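PDB 1OFU: cell division inhibitor SulA from Pseudomonas aeruginosa, which probably halts cell division during the SOS response by binding FtsZ and blocking its polymerization into the Z ring. Local coordinates for residues L27-P41 with A78-W90. Numbering follows the deposited sequence.
Sequences LSEEQDARWLTLIAP and ALRLGRSHTVVSW
Thr37 and Val88 join neighbouring parallel strands, 35-39 and 84-89, at the middle of the five-stranded sheet. Val88 N gives its hydrogen to Thr37 O (2.7 Å), Thr37 N bonds to Thr86 O, and Ile39 N to Val88 O. Trp35 N bonds to Arg83 O and Trp35 O accepts from His85 N; a beta bulge at His85 then moves the register by one before Leu36 pairs with Thr86. At the far end a water bridges Ile39 O and Trp90 N.

Among side-chain polar groups, Thr37 OG1 and Ser84 OG share a very short hydrogen bond of 2.5 Å; either hydroxyl can be the donor, so the pair can satisfy each other in a buried place. Arg34 NE and NH1 grip Asp32 OD1 side-on, in the guanidinium plane, and the NH1 salt bridge (2.6 Å) helps hold the group in place for NH2 to reach Gly82 O at 3.1 Å from above the carbonyl plane. Gly109 O and Gln110 O take further hydrogens of this guanidinium. Gly82, at a positive phi that glycine takes easily, follows helix 68-80.

The imidazole of His85 is sandwiched: Trp35 O lies over the centre of one face, and Glu30 CB makes a CH-pi contact with the other, 3.6 Å from the centroid. Its chi1 of 57° sets CG between backbone N and carbonyl carbon, placing the ring between these two groups.

Aliphatic side chains pack on both faces of the strand pair. Val88 CB meets Leu38 CD2 at 3.7 Å, and Ile39 CD1 rests on Val87 CG1 across the other face. Separately, Pro41 CB makes a CH-pi contact over the six-membered ring of Trp90, 3.6 Å from its centroid.

Apolar packing and the nearly straight bonds of Thr37, Val88 and Ile39 thus fix the strands, while Arg34 joins its loop to Gly82, within the 78-83 part of the FtsZ-binding region.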
loop_
_atom_site.group_PDB
_atom_site.type_symbol
_atom_site.label_atom_id
_atom_site.label_comp_id
_atom_site.label_asym_id
_atom_site.label_seq_id
_atom_site.Cartn_x
_atom_site.Cartn_y
_atom_site.Cartn_z
ATOM N N LEU D 27 -5.697 0.869 4.554
ATOM C CA LEU D 27 -6.959 0.967 5.273
ATOM C C LEU D 27 -7.644 2.317 5.057
ATOM O O LEU D 27 -8.863 2.382 4.895
ATOM C CB LEU D 27 -6.733 0.746 6.768
ATOM C CG LEU D 27 -6.479 -0.701 7.181
ATOM C CD1 LEU D 27 -6.192 -0.758 8.671
ATOM C CD2 LEU D 27 -7.700 -1.553 6.824
ATOM N N SER D 28 -6.865 3.392 5.043
ATOM C CA SER D 28 -7.445 4.715 4.863
ATOM C C SER D 28 -8.132 4.876 3.508
ATOM O O SER D 28 -8.930 5.797 3.318
ATOM C CB SER D 28 -6.376 5.799 5.029
ATOM O OG SER D 28 -5.510 5.855 3.912
ATOM N N GLU D 29 -7.839 3.976 2.574
ATOM C CA GLU D 29 -8.430 4.051 1.238
ATOM C C GLU D 29 -9.537 3.022 0.990
ATOM O O GLU D 29 -9.999 2.876 -0.140
ATOM C CB GLU D 29 -7.346 3.863 0.171
ATOM C CG GLU D 29 -6.200 4.874 0.207
ATOM C CD GLU D 29 -6.601 6.263 -0.276
ATOM O OE1 GLU D 29 -7.728 6.426 -0.794
ATOM O OE2 GLU D 29 -5.778 7.193 -0.146
ATOM N N GLU D 30 -9.962 2.314 2.035
ATOM C CA GLU D 30 -10.999 1.290 1.894
ATOM C C GLU D 30 -12.217 1.685 1.060
ATOM O O GLU D 30 -12.745 2.787 1.179
ATOM C CB GLU D 30 -11.462 0.811 3.272
ATOM C CG GLU D 30 -10.654 -0.357 3.808
ATOM C CD GLU D 30 -10.798 -1.605 2.947
ATOM O OE1 GLU D 30 -10.058 -2.584 3.181
ATOM O OE2 GLU D 30 -11.658 -1.609 2.038
ATOM N N GLN D 31 -12.665 0.763 0.216
ATOM C CA GLN D 31 -13.821 1.016 -0.634
ATOM C C GLN D 31 -15.079 1.292 0.191
ATOM O O GLN D 31 -15.922 2.087 -0.215
ATOM C CB GLN D 31 -14.040 -0.167 -1.584
ATOM C CG GLN D 31 -12.876 -0.372 -2.552
ATOM C CD GLN D 31 -13.097 -1.513 -3.529
ATOM O OE1 GLN D 31 -13.259 -2.670 -3.132
ATOM N NE2 GLN D 31 -13.098 -1.193 -4.821
ATOM N N ASP D 32 -15.203 0.647 1.349
ATOM C CA ASP D 32 -16.359 0.867 2.216
ATOM C C ASP D 32 -16.375 2.342 2.624
ATOM O O ASP D 32 -15.499 2.796 3.361
ATOM C CB ASP D 32 -16.272 -0.027 3.460
ATOM C CG ASP D 32 -17.415 0.211 4.435
ATOM O OD1 ASP D 32 -17.539 -0.561 5.413
ATOM O OD2 ASP D 32 -18.188 1.173 4.229
ATOM N N ALA D 33 -17.377 3.075 2.143
ATOM C CA ALA D 33 -17.517 4.508 2.411
ATOM C C ALA D 33 -17.733 4.891 3.877
ATOM O O ALA D 33 -18.740 5.506 4.238
ATOM C CB ALA D 33 -18.644 5.083 1.552
ATOM N N ARG D 34 -16.773 4.532 4.717
ATOM C CA ARG D 34 -16.840 4.853 6.132
ATOM C C ARG D 34 -15.462 5.287 6.614
ATOM O O ARG D 34 -14.491 5.270 5.853
ATOM C CB ARG D 34 -17.329 3.649 6.934
ATOM C CG ARG D 34 -18.816 3.386 6.797
ATOM C CD ARG D 34 -19.272 2.323 7.779
ATOM N NE ARG D 34 -18.791 0.995 7.409
ATOM C CZ ARG D 34 -18.997 -0.098 8.137
ATOM N NH1 ARG D 34 -18.530 -1.268 7.726
ATOM N NH2 ARG D 34 -19.665 -0.021 9.280
ATOM N N TRP D 35 -15.382 5.669 7.881
ATOM C CA TRP D 35 -14.128 6.129 8.451
ATOM C C TRP D 35 -13.173 5.013 8.826
ATOM O O TRP D 35 -13.559 3.859 9.020
ATOM C CB TRP D 35 -14.349 6.896 9.760
ATOM C CG TRP D 35 -15.139 8.157 9.723
ATOM C CD1 TRP D 35 -16.363 8.371 10.299
ATOM C CD2 TRP D 35 -14.709 9.421 9.214
ATOM N NE1 TRP D 35 -16.713 9.695 10.189
ATOM C CE2 TRP D 35 -15.718 10.363 9.528
ATOM C CE3 TRP D 35 -13.567 9.854 8.530
ATOM C CZ2 TRP D 35 -15.616 11.712 9.179
ATOM C CZ3 TRP D 35 -13.466 11.201 8.184
ATOM C CH2 TRP D 35 -14.486 12.110 8.512
ATOM N N LEU D 36 -11.913 5.407 8.941
ATOM C CA LEU D 36 -10.862 4.552 9.441
ATOM C C LEU D 36 -10.695 5.279 10.774
ATOM O O LEU D 36 -10.317 6.452 10.799
ATOM C CB LEU D 36 -9.567 4.683 8.631
ATOM C CG LEU D 36 -8.355 4.141 9.410
ATOM C CD1 LEU D 36 -8.628 2.701 9.831
ATOM C CD2 LEU D 36 -7.092 4.229 8.573
ATOM N N THR D 37 -11.022 4.626 11.879
ATOM C CA THR D 37 -10.876 5.286 13.165
ATOM C C THR D 37 -9.733 4.693 13.953
ATOM O O THR D 37 -9.671 3.478 14.165
ATOM C CB THR D 37 -12.168 5.197 13.991
ATOM O OG1 THR D 37 -13.207 5.888 13.295
ATOM C CG2 THR D 37 -11.979 5.833 15.363
ATOM N N LEU D 38 -8.820 5.567 14.369
ATOM C CA LEU D 38 -7.660 5.178 15.150
ATOM C C LEU D 38 -7.937 5.632 16.580
ATOM O O LEU D 38 -8.252 6.801 16.814
ATOM C CB LEU D 38 -6.406 5.878 14.612
ATOM C CG LEU D 38 -6.121 5.799 13.106
ATOM C CD1 LEU D 38 -4.783 6.492 12.808
ATOM C CD2 LEU D 38 -6.073 4.342 12.655
ATOM N N ILE D 39 -7.822 4.721 17.541
ATOM C CA ILE D 39 -8.092 5.084 18.921
ATOM C C ILE D 39 -6.892 5.056 19.852
ATOM O O ILE D 39 -6.280 4.009 20.087
ATOM C CB ILE D 39 -9.220 4.213 19.491
ATOM C CG1 ILE D 39 -10.510 4.526 18.723
ATOM C CG2 ILE D 39 -9.369 4.456 20.991
ATOM C CD1 ILE D 39 -11.752 3.906 19.285
ATOM N N ALA D 40 -6.565 6.234 20.377
ATOM C CA ALA D 40 -5.456 6.412 21.300
ATOM C C ALA D 40 -4.165 5.758 20.823
ATOM O O ALA D 40 -3.573 4.947 21.533
ATOM C CB ALA D 40 -5.838 5.872 22.681
ATOM N N PRO D 41 -3.715 6.093 19.603
ATOM C CA PRO D 41 -2.474 5.503 19.093
ATOM C C PRO D 41 -1.305 6.079 19.884
ATOM O O PRO D 41 -1.444 7.110 20.532
ATOM C CB PRO D 41 -2.459 5.949 17.639
ATOM C CG PRO D 41 -3.109 7.294 17.711
ATOM C CD PRO D 41 -4.290 7.026 18.619
ATOM N N ALA D 78 -16.965 3.092 19.219
ATOM C CA ALA D 78 -16.789 3.478 17.821
ATOM C C ALA D 78 -17.147 2.320 16.889
ATOM O O ALA D 78 -17.667 2.530 15.793
ATOM C CB ALA D 78 -15.344 3.928 17.582
ATOM N N LEU D 79 -16.856 1.094 17.318
ATOM C CA LEU D 79 -17.182 -0.085 16.514
ATOM C C LEU D 79 -18.694 -0.243 16.516
ATOM O O LEU D 79 -19.332 -0.382 15.473
ATOM C CB LEU D 79 -16.545 -1.337 17.121
ATOM C CG LEU D 79 -15.033 -1.500 16.946
ATOM C CD1 LEU D 79 -14.479 -2.409 18.027
ATOM C CD2 LEU D 79 -14.745 -2.053 15.566
ATOM N N ARG D 80 -19.245 -0.212 17.722
ATOM C CA ARG D 80 -20.674 -0.349 17.972
ATOM C C ARG D 80 -21.512 0.595 17.103
ATOM O O ARG D 80 -22.467 0.170 16.455
ATOM C CB ARG D 80 -20.916 -0.065 19.452
ATOM C CG ARG D 80 -22.252 -0.459 20.013
ATOM C CD ARG D 80 -22.183 -0.289 21.518
ATOM N NE ARG D 80 -21.102 -1.098 22.078
ATOM C CZ ARG D 80 -20.400 -0.772 23.159
ATOM N NH1 ARG D 80 -19.438 -1.577 23.595
ATOM N NH2 ARG D 80 -20.644 0.365 23.796
ATOM N N LEU D 81 -21.140 1.874 17.098
ATOM C CA LEU D 81 -21.846 2.898 16.328
ATOM C C LEU D 81 -21.852 2.605 14.836
ATOM O O LEU D 81 -22.654 3.168 14.087
ATOM C CB LEU D 81 -21.215 4.272 16.585
ATOM C CG LEU D 81 -21.605 5.029 17.860
ATOM C CD1 LEU D 81 -21.754 4.089 19.034
ATOM C CD2 LEU D 81 -20.551 6.076 18.142
ATOM N N GLY D 82 -20.941 1.738 14.407
ATOM C CA GLY D 82 -20.871 1.353 13.007
ATOM C C GLY D 82 -20.583 2.435 11.988
ATOM O O GLY D 82 -20.987 2.326 10.827
ATOM N N ARG D 83 -19.869 3.475 12.393
ATOM C CA ARG D 83 -19.555 4.546 11.460
ATOM C C ARG D 83 -18.166 4.384 10.836
ATOM O O ARG D 83 -17.779 5.142 9.943
ATOM C CB ARG D 83 -19.659 5.901 12.165
ATOM C CG ARG D 83 -20.246 6.965 11.268
ATOM C CD ARG D 83 -21.607 7.436 11.748
ATOM N NE ARG D 83 -22.364 6.414 12.463
ATOM C CZ ARG D 83 -23.595 6.598 12.937
ATOM N NH1 ARG D 83 -24.209 7.763 12.762
ATOM N NH2 ARG D 83 -24.207 5.629 13.607
ATOM N N SER D 84 -17.424 3.386 11.305
ATOM C CA SER D 84 -16.080 3.122 10.793
ATOM C C SER D 84 -15.986 1.711 10.221
ATOM O O SER D 84 -16.499 0.770 10.817
ATOM C CB SER D 84 -15.056 3.258 11.918
ATOM O OG SER D 84 -15.138 4.525 12.543
ATOM N N HIS D 85 -15.343 1.561 9.068
ATOM C CA HIS D 85 -15.184 0.231 8.497
ATOM C C HIS D 85 -14.152 -0.498 9.347
ATOM O O HIS D 85 -14.195 -1.720 9.480
ATOM C CB HIS D 85 -14.727 0.298 7.036
ATOM C CG HIS D 85 -13.453 1.055 6.821
ATOM N ND1 HIS D 85 -13.391 2.202 6.057
ATOM C CD2 HIS D 85 -12.190 0.823 7.252
ATOM C CE1 HIS D 85 -12.146 2.644 6.030
ATOM N NE2 HIS D 85 -11.398 1.825 6.748
ATOM N N THR D 86 -13.238 0.267 9.946
ATOM C CA THR D 86 -12.201 -0.309 10.800
ATOM C C THR D 86 -11.862 0.597 11.970
ATOM O O THR D 86 -11.662 1.801 11.794
ATOM C CB THR D 86 -10.881 -0.540 10.022
ATOM O OG1 THR D 86 -11.165 -1.165 8.773
ATOM C CG2 THR D 86 -9.944 -1.441 10.816
ATOM N N VAL D 87 -11.790 0.016 13.161
ATOM C CA VAL D 87 -11.417 0.770 14.350
ATOM C C VAL D 87 -10.105 0.149 14.819
ATOM O O VAL D 87 -10.058 -1.031 15.154
ATOM C CB VAL D 87 -12.464 0.652 15.479
ATOM C CG1 VAL D 87 -11.948 1.346 16.721
ATOM C CG2 VAL D 87 -13.780 1.282 15.048
ATOM N N VAL D 88 -9.042 0.945 14.824
ATOM C CA VAL D 88 -7.729 0.471 15.220
ATOM C C VAL D 88 -7.353 0.862 16.639
ATOM O O VAL D 88 -7.258 2.046 16.976
ATOM C CB VAL D 88 -6.637 1.004 14.263
ATOM C CG1 VAL D 88 -5.285 0.371 14.609
ATOM C CG2 VAL D 88 -7.026 0.710 12.814
ATOM N N SER D 89 -7.117 -0.154 17.458
ATOM C CA SER D 89 -6.743 0.030 18.850
ATOM C C SER D 89 -5.272 -0.296 19.024
ATOM O O SER D 89 -4.675 -0.997 18.199
ATOM C CB SER D 89 -7.562 -0.908 19.743
ATOM O OG SER D 89 -8.943 -0.808 19.456
ATOM N N TRP D 90 -4.698 0.220 20.101
ATOM C CA TRP D 90 -3.301 -0.025 20.439
ATOM C C TRP D 90 -3.309 -0.446 21.897
ATOM O O TRP D 90 -2.676 0.180 22.742
ATOM C CB TRP D 90 -2.465 1.246 20.261
ATOM C CG TRP D 90 -1.963 1.435 18.867
ATOM C CD1 TRP D 90 -0.764 1.013 18.353
ATOM C CD2 TRP D 90 -2.664 2.060 17.788
ATOM N NE1 TRP D 90 -0.679 1.339 17.016
ATOM C CE2 TRP D 90 -1.831 1.983 16.645
ATOM C CE3 TRP D 90 -3.915 2.681 17.675
ATOM C CZ2 TRP D 90 -2.210 2.503 15.406
ATOM C CZ3 TRP D 90 -4.292 3.199 16.444
ATOM C CH2 TRP D 90 -3.441 3.108 15.324
HETATM O O HOH W 1 -6.200 1.994 21.755
#